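Local atomic coordinates of putative phosphomethylpyrimidine kinase (Bacteroides thetaiotaomicron, PDB entry 3MBH), a protein that binds pyridoxal and, as a member of the ribokinase-like kinases, probably phosphorylates it with ATP on the way to pyridoxal phosphate. Residues V198-W209 / L241-T249; S107-L115 / D225-M236. All coordinates share one frame; numbering follows the deposited sequence.

Interaction 1. Residues V198-W209 / L241-T249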
loop_
_atom_site.group_PDB
_atom_site.type_symbol
_atom_site.label_atom_id
_atom_site.label_comp_id
_atom_site.label_asym_id
_atom_site.label_seq_id
_atom_site.Cartn_x
_atom_site.Cartn_y
_atom_site.Cartn_z
ATOM N N VAL A 198 -22.674 -20.093 1.093
ATOM C CA VAL A 198 -23.306 -19.146 1.965
ATOM C C VAL A 198 -24.525 -18.640 1.190
ATOM O O VAL A 198 -24.448 -18.378 -0.024
ATOM C CB VAL A 198 -22.373 -17.966 2.320
ATOM C CG1 VAL A 198 -23.124 -16.889 3.139
ATOM C CG2 VAL A 198 -21.080 -18.443 3.083
ATOM N N TYR A 199 -25.655 -18.545 1.865
ATOM C CA TYR A 199 -26.902 -18.063 1.290
ATOM C C TYR A 199 -27.313 -16.836 2.105
ATOM O O TYR A 199 -26.960 -16.740 3.290
ATOM C CB TYR A 199 -27.968 -19.125 1.372
ATOM C CG TYR A 199 -27.784 -20.295 0.452
ATOM C CD1 TYR A 199 -26.861 -21.314 0.732
ATOM C CD2 TYR A 199 -28.579 -20.425 -0.699
ATOM C CE1 TYR A 199 -26.734 -22.414 -0.149
ATOM C CE2 TYR A 199 -28.475 -21.510 -1.537
ATOM C CZ TYR A 199 -27.541 -22.486 -1.280
ATOM O OH TYR A 199 -27.498 -23.567 -2.149
ATOM N N ALA A 200 -27.967 -15.860 1.462
ATOM C CA ALA A 200 -28.403 -14.641 2.171
ATOM C C ALA A 200 -29.676 -14.084 1.542
ATOM O O ALA A 200 -29.999 -14.311 0.337
ATOM C CB ALA A 200 -27.318 -13.578 2.154
ATOM N N TYR A 201 -30.396 -13.349 2.370
ATOM C CA TYR A 201 -31.618 -12.690 1.963
ATOM C C TYR A 201 -31.636 -11.271 2.551
ATOM O O TYR A 201 -31.237 -11.049 3.667
ATOM C CB TYR A 201 -32.812 -13.515 2.387
ATOM C CG TYR A 201 -34.102 -12.812 2.187
ATOM C CD1 TYR A 201 -34.597 -12.644 0.933
ATOM C CD2 TYR A 201 -34.831 -12.322 3.268
ATOM C CE1 TYR A 201 -35.771 -11.969 0.706
ATOM C CE2 TYR A 201 -36.003 -11.655 3.078
ATOM C CZ TYR A 201 -36.483 -11.499 1.790
ATOM O OH TYR A 201 -37.644 -10.863 1.538
ATOM N N ASN A 202 -32.078 -10.312 1.758
ATOM C CA ASN A 202 -32.245 -8.926 2.198
ATOM C C ASN A 202 -33.705 -8.617 1.958
ATOM O O ASN A 202 -34.175 -8.577 0.805
ATOM C CB ASN A 202 -31.335 -7.969 1.395
ATOM C CG ASN A 202 -31.234 -6.609 2.014
ATOM O OD1 ASN A 202 -32.031 -6.247 2.870
ATOM N ND2 ASN A 202 -30.253 -5.847 1.601
ATOM N N ARG A 203 -34.432 -8.395 3.027
ATOM C CA ARG A 203 -35.862 -8.094 2.904
ATOM C C ARG A 203 -36.009 -6.761 2.155
ATOM O O ARG A 203 -36.935 -6.569 1.401
ATOM C CB ARG A 203 -36.513 -8.021 4.296
ATOM C CG ARG A 203 -38.074 -7.892 4.259
ATOM C CD ARG A 203 -38.694 -7.991 5.677
ATOM N NE ARG A 203 -38.045 -7.080 6.633
ATOM C CZ ARG A 203 -37.578 -7.403 7.859
ATOM N NH1 ARG A 203 -37.706 -8.640 8.347
ATOM N NH2 ARG A 203 -36.983 -6.467 8.625
ATOM N N GLN A 204 -35.046 -5.855 2.326
ATOM C CA GLN A 204 -35.087 -4.633 1.599
ATOM C C GLN A 204 -34.610 -4.873 0.156
ATOM O O GLN A 204 -33.401 -4.991 -0.094
ATOM C CB GLN A 204 -34.212 -3.630 2.276
ATOM C CG GLN A 204 -34.151 -2.356 1.547
ATOM C CD GLN A 204 -35.362 -1.492 1.754
ATOM O OE1 GLN A 204 -35.975 -1.470 2.863
ATOM N NE2 GLN A 204 -35.712 -0.732 0.703
ATOM N N GLY A 205 -35.552 -4.882 -0.783
ATOM C CA GLY A 205 -35.282 -5.223 -2.172
ATOM C C GLY A 205 -35.626 -6.684 -2.455
ATOM O O GLY A 205 -35.738 -7.082 -3.618
ATOM N N ASN A 206 -35.785 -7.479 -1.389
ATOM C CA ASN A 206 -36.295 -8.856 -1.493
ATOM C C ASN A 206 -35.390 -9.663 -2.401
ATOM O O ASN A 206 -35.856 -10.341 -3.297
ATOM C CB ASN A 206 -37.743 -8.855 -1.986
ATOM C CG ASN A 206 -38.399 -10.256 -2.002
ATOM O OD1 ASN A 206 -38.386 -11.004 -1.037
ATOM N ND2 ASN A 206 -39.018 -10.572 -3.122
ATOM N N ARG A 207 -34.081 -9.568 -2.170
ATOM C CA ARG A 207 -33.099 -10.284 -2.987
ATOM C C ARG A 207 -32.455 -11.433 -2.202
ATOM O O ARG A 207 -32.269 -11.336 -0.996
ATOM C CB ARG A 207 -32.024 -9.315 -3.542
ATOM C CG ARG A 207 -32.552 -8.311 -4.533
ATOM C CD ARG A 207 -31.426 -7.561 -5.174
ATOM N NE ARG A 207 -31.857 -6.535 -6.112
ATOM C CZ ARG A 207 -32.202 -5.288 -5.770
ATOM N NH1 ARG A 207 -32.213 -4.865 -4.502
ATOM N NH2 ARG A 207 -32.538 -4.439 -6.713
ATOM N N TYR A 208 -32.129 -12.501 -2.929
ATOM C CA TYR A 208 -31.483 -13.717 -2.421
ATOM C C TYR A 208 -30.133 -13.900 -3.090
ATOM O O TYR A 208 -30.028 -13.755 -4.306
ATOM C CB TYR A 208 -32.342 -14.946 -2.766
ATOM C CG TYR A 208 -33.677 -14.972 -2.087
ATOM C CD1 TYR A 208 -34.796 -14.318 -2.646
ATOM C CD2 TYR A 208 -33.858 -15.692 -0.906
ATOM C CE1 TYR A 208 -36.023 -14.337 -2.001
ATOM C CE2 TYR A 208 -35.069 -15.717 -0.282
ATOM C CZ TYR A 208 -36.142 -15.026 -0.808
ATOM O OH TYR A 208 -37.339 -15.101 -0.127
ATOM N N TRP A 209 -29.114 -14.251 -2.325
ATOM C CA TRP A 209 -27.762 -14.382 -2.813
ATOM C C TRP A 209 -27.176 -15.703 -2.433
ATOM O O TRP A 209 -27.473 -16.219 -1.381
ATOM C CB TRP A 209 -26.875 -13.298 -2.192
ATOM C CG TRP A 209 -27.366 -11.951 -2.471
ATOM C CD1 TRP A 209 -28.163 -11.193 -1.674
ATOM C CD2 TRP A 209 -27.166 -11.202 -3.675
ATOM N NE1 TRP A 209 -28.475 -10.010 -2.311
ATOM C CE2 TRP A 209 -27.833 -9.981 -3.524
ATOM C CE3 TRP A 209 -26.458 -11.436 -4.850
ATOM C CZ2 TRP A 209 -27.843 -9.001 -4.523
ATOM C CZ3 TRP A 209 -26.468 -10.461 -5.831
ATOM C CH2 TRP A 209 -27.176 -9.265 -5.662
ATOM N N LEU A 241 -24.810 -5.891 0.479
ATOM C CA LEU A 241 -24.815 -7.219 1.068
ATOM C C LEU A 241 -23.960 -8.185 0.221
ATOM O O LEU A 241 -23.123 -8.833 0.754
ATOM C CB LEU A 241 -26.247 -7.761 1.249
ATOM C CG LEU A 241 -26.386 -9.257 1.649
ATOM C CD1 LEU A 241 -25.646 -9.517 2.974
ATOM C CD2 LEU A 241 -27.896 -9.660 1.743
ATOM N N PRO A 242 -24.151 -8.229 -1.110
ATOM C CA PRO A 242 -23.349 -9.203 -1.850
ATOM C C PRO A 242 -21.853 -8.875 -1.769
ATOM O O PRO A 242 -21.027 -9.789 -1.710
ATOM C CB PRO A 242 -23.914 -9.123 -3.292
ATOM C CG PRO A 242 -24.641 -7.832 -3.351
ATOM C CD PRO A 242 -25.117 -7.529 -1.973
HETATM N N MSE A 243 -21.505 -7.577 -1.709
HETATM C CA MSE A 243 -20.105 -7.203 -1.554
HETATM C C MSE A 243 -19.562 -7.667 -0.188
HETATM O O MSE A 243 -18.442 -8.168 -0.130
HETATM C CB MSE A 243 -19.891 -5.699 -1.757
HETATM C CG MSE A 243 -18.505 -5.232 -1.357
HETATM SE SE MSE A 243 -17.226 -5.778 -2.724
HETATM C CE MSE A 243 -17.750 -4.479 -4.127
ATOM N N ALA A 244 -20.370 -7.528 0.878
ATOM C CA ALA A 244 -20.004 -8.002 2.225
ATOM C C ALA A 244 -19.734 -9.484 2.205
ATOM O O ALA A 244 -18.727 -9.944 2.739
ATOM C CB ALA A 244 -21.099 -7.675 3.245
ATOM N N LEU A 245 -20.632 -10.240 1.601
ATOM C CA LEU A 245 -20.438 -11.675 1.418
ATOM C C LEU A 245 -19.109 -12.068 0.718
ATOM O O LEU A 245 -18.443 -13.042 1.111
ATOM C CB LEU A 245 -21.610 -12.263 0.598
ATOM C CG LEU A 245 -23.022 -12.194 1.201
ATOM C CD1 LEU A 245 -24.089 -12.813 0.199
ATOM C CD2 LEU A 245 -23.088 -12.835 2.543
ATOM N N ASP A 246 -18.762 -11.344 -0.347
ATOM C CA ASP A 246 -17.493 -11.570 -1.073
ATOM C C ASP A 246 -16.284 -11.233 -0.239
ATOM O O ASP A 246 -15.351 -12.036 -0.163
ATOM C CB ASP A 246 -17.491 -10.783 -2.390
ATOM C CG ASP A 246 -18.344 -11.490 -3.459
ATOM O OD1 ASP A 246 -18.084 -12.696 -3.682
ATOM O OD2 ASP A 246 -19.250 -10.881 -4.048
ATOM N N ARG A 247 -16.318 -10.081 0.433
ATOM C CA ARG A 247 -15.218 -9.687 1.293
ATOM C C ARG A 247 -15.002 -10.720 2.389
ATOM O O ARG A 247 -13.863 -11.115 2.640
ATOM C CB ARG A 247 -15.457 -8.312 1.889
ATOM C CG ARG A 247 -15.446 -7.231 0.873
ATOM C CD ARG A 247 -15.477 -5.808 1.501
ATOM N NE ARG A 247 -14.273 -5.498 2.237
ATOM C CZ ARG A 247 -14.118 -4.418 2.981
ATOM N NH1 ARG A 247 -15.105 -3.537 3.102
ATOM N NH2 ARG A 247 -12.948 -4.214 3.597
ATOM N N ALA A 248 -16.084 -11.148 3.059
ATOM C CA ALA A 248 -15.999 -12.112 4.190
ATOM C C ALA A 248 -15.482 -13.478 3.734
ATOM O O ALA A 248 -14.539 -14.003 4.319
ATOM C CB ALA A 248 -17.316 -12.261 4.927
ATOM N N THR A 249 -16.011 -14.008 2.636
ATOM C CA THR A 249 -15.604 -15.317 2.174
ATOM C C THR A 249 -14.155 -15.328 1.641
ATOM O O THR A 249 -13.409 -16.277 1.882
ATOM C CB THR A 249 -16.620 -15.896 1.163
ATOM O OG1 THR A 249 -16.874 -14.970 0.091
ATOM C CG2 THR A 249 -17.977 -16.251 1.902
#
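Pro242 sets CB and CG over one face of the Trp209 indole, where helix 241-249 packs on a β-hairpin of the main sheet, in the α/β/α sandwich of the ribokinase-like fold. Pro242 CB makes a CH-π contact 3.7 Å from the centroid of the Trp209 six-membered ring and 8° off its normal, while Pro242 CG comes 3.6 Å from Trp209 CZ2. Proline suits the first turn of a helix, where no carbonyl waits for its missing N-H, and its rigid ring holds these C-H groups against the indole.

Two leucines one helical turn apart continue the apolar surface. Leu241 CD2 reaches Trp209 CD1 (3.8 Å) and also rests on Asn202 CB and Ala200 CB; Leu245 CD1 wedges between Trp209 CB (3.7 Å) and Ala200 CB (3.9 Å). The small methyl of Ala200 lets both leucines come close. Beyond them, Thr249 CG2 meets Val198 CG2 tip to tip at 4.0 Å. Thr249 OG1 sits between the backbone N and the carbonyl carbon (chi1 53°), which brings it to Leu245 O (2.7 Å) and turns CG2 to the strand.

Farther out, Tyr199 and Tyr201 project from the other face of the strand onto helix 164-176, and Arg257 of a second subunit packs on Trp209. A G1 β-bulge, with Asn206 and Arg207 facing Asn202, shapes the hairpin end. There Asn202 OD1, which also accepts from Gln180 NE2, closes an Asx turn with Gln204 N at 3.1 Å, the donor lying 49° out of the carbonyl plane.

Interaction 2. Residues S107-L115 / D225-M236; sequences SLIVADPVL and DTFTSVITGSLM. With PXL (3-hydroxy-5-(hydroxymethyl)-2-methylisonicotinaldehyde), chain G.
Asp112 leaves the end of strand 108-111 pointing at Thr228 and Asp225 in the first turns of helix 225-236, beside the bound pyridoxal. Its CB packs on Thr228 CG2, 4.1 Å away. With CG anti to the backbone N (chi1 -178°), the carboxylate crosses Thr228 at a slant and OD2 arrives 3.5 Å from Thr228 OG1, not hydrogen-bonded; that hydroxyl instead pairs with Thr144 OG1 and Gly224 O. At the tip, Asp112 OD2 stands 3.9 Å from Asp225 OD1, the two carboxylate planes turned 57° apart. One water bridges them, donating to Asp112 OD2 (2.7 Å) and to Asp225 OD1; another lies near both carboxylates and PXL OP4, its bonds not settled.

Asp225 OD2 accepts the ligand's hydroxymethyl OP4 at 2.6 Å and also receives Ser23 N; Val114 CG1 lines the same ligand oxygen. Asp225 ends a Gly-Thr-Gly-Asp sequence, consistent with the aspartate that serves as catalytic base in ribokinase-like relatives.

Behind the pocket the contact turns apolar. Val110 CG1 is pressed tightly against Thr228 CG2 at 3.5 Å, and Leu108 CD2 meets Leu235 CB at 4.3 Å. Thr232 turns its OG1 back to Thr228 O, within the helix, as suits a hydroxyl facing valine. The helix runs nearly antiparallel to central strand 108-111, which pairs with strands 80-83 and 142-143, and is flanked by helices 24-33 and 241-257.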
loop_
_atom_site.group_PDB
_atom_site.type_symbol
_atom_site.label_atom_id
_atom_site.label_comp_id
_atom_site.label_asym_id
_atom_site.label_seq_id
_atom_site.Cartn_x
_atom_site.Cartn_y
_atom_site.Cartn_z
ATOM N N SER A 107 -28.704 2.618 13.973
ATOM C CA SER A 107 -27.887 1.444 14.441
ATOM C C SER A 107 -27.979 0.187 13.571
ATOM O O SER A 107 -28.925 -0.037 12.794
ATOM C CB SER A 107 -28.190 1.015 15.881
ATOM O OG SER A 107 -28.096 2.077 16.795
ATOM N N LEU A 108 -26.919 -0.593 13.660
ATOM C CA LEU A 108 -26.858 -1.880 13.017
ATOM C C LEU A 108 -26.735 -2.824 14.193
ATOM O O LEU A 108 -25.799 -2.674 14.967
ATOM C CB LEU A 108 -25.600 -1.913 12.152
ATOM C CG LEU A 108 -25.350 -3.219 11.415
ATOM C CD1 LEU A 108 -26.411 -3.470 10.375
ATOM C CD2 LEU A 108 -23.958 -3.176 10.835
ATOM N N ILE A 109 -27.720 -3.691 14.371
ATOM C CA ILE A 109 -27.715 -4.724 15.369
ATOM C C ILE A 109 -27.451 -6.051 14.630
ATOM O O ILE A 109 -28.249 -6.481 13.743
ATOM C CB ILE A 109 -29.049 -4.801 16.191
ATOM C CG1 ILE A 109 -29.454 -3.420 16.741
ATOM C CG2 ILE A 109 -28.941 -5.849 17.277
ATOM C CD1 ILE A 109 -28.314 -2.601 17.519
ATOM N N VAL A 110 -26.315 -6.662 14.975
ATOM C CA VAL A 110 -25.895 -7.919 14.395
ATOM C C VAL A 110 -25.839 -8.991 15.458
ATOM O O VAL A 110 -25.166 -8.809 16.492
ATOM C CB VAL A 110 -24.511 -7.790 13.713
ATOM C CG1 VAL A 110 -24.076 -9.156 13.069
ATOM C CG2 VAL A 110 -24.525 -6.687 12.681
ATOM N N ALA A 111 -26.514 -10.124 15.221
ATOM C CA ALA A 111 -26.426 -11.222 16.141
ATOM C C ALA A 111 -25.984 -12.439 15.355
ATOM O O ALA A 111 -26.689 -12.899 14.422
ATOM C CB ALA A 111 -27.771 -11.502 16.861
ATOM N N ASP A 112 -24.819 -12.954 15.729
ATOM C CA ASP A 112 -24.421 -14.271 15.324
ATOM C C ASP A 112 -25.027 -15.230 16.363
ATOM O O ASP A 112 -24.695 -15.170 17.535
ATOM C CB ASP A 112 -22.869 -14.355 15.249
ATOM C CG ASP A 112 -22.372 -15.719 14.784
ATOM O OD1 ASP A 112 -23.187 -16.694 14.709
ATOM O OD2 ASP A 112 -21.134 -15.845 14.513
ATOM N N PRO A 113 -25.993 -16.074 15.951
ATOM C CA PRO A 113 -26.655 -16.936 16.918
ATOM C C PRO A 113 -25.795 -18.161 17.293
ATOM O O PRO A 113 -26.152 -19.288 16.941
ATOM C CB PRO A 113 -27.957 -17.334 16.189
ATOM C CG PRO A 113 -27.534 -17.418 14.771
ATOM C CD PRO A 113 -26.440 -16.346 14.583
ATOM N N VAL A 114 -24.703 -17.914 18.012
ATOM C CA VAL A 114 -23.678 -18.912 18.332
ATOM C C VAL A 114 -24.272 -20.013 19.242
ATOM O O VAL A 114 -24.563 -19.782 20.425
ATOM C CB VAL A 114 -22.424 -18.249 18.949
ATOM C CG1 VAL A 114 -21.297 -19.319 19.311
ATOM C CG2 VAL A 114 -21.836 -17.151 17.995
ATOM N N LEU A 115 -24.462 -21.213 18.672
ATOM C CA LEU A 115 -25.049 -22.351 19.398
ATOM C C LEU A 115 -24.345 -23.687 19.181
ATOM O O LEU A 115 -24.343 -24.542 20.080
ATOM C CB LEU A 115 -26.500 -22.532 19.009
ATOM C CG LEU A 115 -27.495 -21.414 19.345
ATOM C CD1 LEU A 115 -28.743 -21.641 18.517
ATOM C CD2 LEU A 115 -27.735 -21.350 20.897
ATOM N N ASP A 225 -17.094 -16.199 13.649
ATOM C CA ASP A 225 -16.748 -14.938 14.215
ATOM C C ASP A 225 -15.963 -14.086 13.220
ATOM O O ASP A 225 -16.196 -12.877 13.112
ATOM C CB ASP A 225 -15.984 -15.100 15.534
ATOM C CG ASP A 225 -16.767 -15.889 16.580
ATOM O OD1 ASP A 225 -17.999 -15.653 16.775
ATOM O OD2 ASP A 225 -16.125 -16.778 17.188
ATOM N N THR A 226 -15.073 -14.698 12.457
ATOM C CA THR A 226 -14.337 -13.951 11.424
ATOM C C THR A 226 -15.306 -13.502 10.340
ATOM O O THR A 226 -15.307 -12.336 9.941
ATOM C CB THR A 226 -13.238 -14.804 10.782
ATOM O OG1 THR A 226 -12.257 -15.083 11.756
ATOM C CG2 THR A 226 -12.589 -14.085 9.591
ATOM N N PHE A 227 -16.148 -14.419 9.889
ATOM C CA PHE A 227 -17.163 -14.106 8.896
ATOM C C PHE A 227 -18.075 -12.918 9.286
ATOM O O PHE A 227 -18.273 -11.983 8.522
ATOM C CB PHE A 227 -18.037 -15.340 8.606
ATOM C CG PHE A 227 -19.122 -15.083 7.595
ATOM C CD1 PHE A 227 -18.871 -15.204 6.254
ATOM C CD2 PHE A 227 -20.399 -14.691 8.000
ATOM C CE1 PHE A 227 -19.874 -14.921 5.314
ATOM C CE2 PHE A 227 -21.416 -14.407 7.063
ATOM C CZ PHE A 227 -21.152 -14.536 5.736
ATOM N N THR A 228 -18.624 -12.991 10.488
ATOM C CA THR A 228 -19.589 -12.001 10.961
ATOM C C THR A 228 -18.916 -10.675 11.240
ATOM O O THR A 228 -19.507 -9.626 10.935
ATOM C CB THR A 228 -20.472 -12.551 12.149
ATOM O OG1 THR A 228 -21.067 -13.787 11.715
ATOM C CG2 THR A 228 -21.567 -11.505 12.586
ATOM N N SER A 229 -17.659 -10.710 11.713
ATOM C CA SER A 229 -16.879 -9.486 11.946
ATOM C C SER A 229 -16.640 -8.740 10.599
ATOM O O SER A 229 -16.850 -7.506 10.508
ATOM C CB SER A 229 -15.517 -9.808 12.589
ATOM O OG SER A 229 -15.640 -10.189 13.944
ATOM N N VAL A 230 -16.293 -9.490 9.544
ATOM C CA VAL A 230 -16.095 -8.848 8.233
ATOM C C VAL A 230 -17.417 -8.345 7.666
ATOM O O VAL A 230 -17.491 -7.228 7.147
ATOM C CB VAL A 230 -15.315 -9.712 7.242
ATOM C CG1 VAL A 230 -15.220 -8.937 5.902
ATOM C CG2 VAL A 230 -13.901 -10.065 7.818
ATOM N N ILE A 231 -18.481 -9.128 7.823
ATOM C CA ILE A 231 -19.808 -8.672 7.387
ATOM C C ILE A 231 -20.202 -7.338 8.074
ATOM O O ILE A 231 -20.634 -6.391 7.410
ATOM C CB ILE A 231 -20.916 -9.738 7.574
ATOM C CG1 ILE A 231 -20.639 -10.929 6.651
ATOM C CG2 ILE A 231 -22.347 -9.127 7.312
ATOM C CD1 ILE A 231 -20.959 -10.769 5.146
ATOM N N THR A 232 -20.006 -7.255 9.378
ATOM C CA THR A 232 -20.364 -6.067 10.132
ATOM C C THR A 232 -19.572 -4.875 9.693
ATOM O O THR A 232 -20.149 -3.804 9.434
ATOM C CB THR A 232 -20.093 -6.314 11.615
ATOM O OG1 THR A 232 -20.907 -7.410 12.005
ATOM C CG2 THR A 232 -20.437 -5.102 12.474
ATOM N N GLY A 233 -18.244 -5.034 9.615
ATOM C CA GLY A 233 -17.413 -3.955 9.179
ATOM C C GLY A 233 -17.757 -3.501 7.749
ATOM O O GLY A 233 -17.775 -2.314 7.467
ATOM N N SER A 234 -17.980 -4.456 6.851
ATOM C CA SER A 234 -18.254 -4.125 5.446
ATOM C C SER A 234 -19.577 -3.362 5.319
ATOM O O SER A 234 -19.657 -2.352 4.585
ATOM C CB SER A 234 -18.192 -5.420 4.605
ATOM O OG SER A 234 -18.863 -5.342 3.370
ATOM N N LEU A 235 -20.620 -3.837 6.003
ATOM C CA LEU A 235 -21.934 -3.139 5.982
ATOM C C LEU A 235 -21.774 -1.734 6.601
ATOM O O LEU A 235 -22.267 -0.769 6.055
ATOM C CB LEU A 235 -23.015 -3.952 6.692
ATOM C CG LEU A 235 -23.429 -5.305 6.038
ATOM C CD1 LEU A 235 -24.401 -6.073 6.909
ATOM C CD2 LEU A 235 -24.024 -5.072 4.589
HETATM N N MSE A 236 -21.044 -1.630 7.712
HETATM C CA MSE A 236 -20.803 -0.312 8.311
HETATM C C MSE A 236 -19.975 0.610 7.440
HETATM O O MSE A 236 -20.118 1.814 7.538
HETATM C CB MSE A 236 -20.158 -0.447 9.671
HETATM C CG MSE A 236 -21.092 -1.075 10.676
HETATM SE SE MSE A 236 -20.225 -1.268 12.383
HETATM C CE MSE A 236 -20.447 0.545 13.000
HETATM O OP4 PXL G . -18.220 -18.217 17.914
HETATM C C5A PXL G . -17.578 -19.464 18.135
HETATM C C5 PXL G . -17.151 -19.545 19.605
HETATM C C6 PXL G . -17.041 -18.471 20.466
HETATM N N1 PXL G . -16.691 -18.622 21.743
HETATM C C2 PXL G . -16.357 -19.781 22.348
HETATM C C3 PXL G . -16.417 -20.998 21.526
HETATM C C4 PXL G . -16.857 -20.850 20.118
HETATM C C4A PXL G . -16.916 -21.949 19.157
HETATM O O4A PXL G . -16.342 -22.921 19.536
HETATM O O3 PXL G . -16.166 -22.234 21.986
HETATM C C2A PXL G . -15.932 -19.698 23.804
HETATM O O HOH W 1 -19.586 -18.060 15.397
HETATM O O HOH W 2 -19.679 -13.945 15.726
#

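Overall arrangement
Strand 108-111 comes first in the chain, in the middle of the main sheet. About ninety residues later the hairpin 198-209 forms towards one side of that sheet, and the chain then delivers two successive helices. The first, 225-236, returns to 107-115 and closes the long loop of interaction 2; the second, 241-249, returns to the hairpin and closes the short loop of interaction 1. The segments therefore alternate, and the two loops cross. The helices lie side by side on the sheet, Ala244 against Ser234 and Ile231, and Ala248 against Phe227, joining the hairpin side of the sheet to the central strand that leads into the pyridoxal pocket.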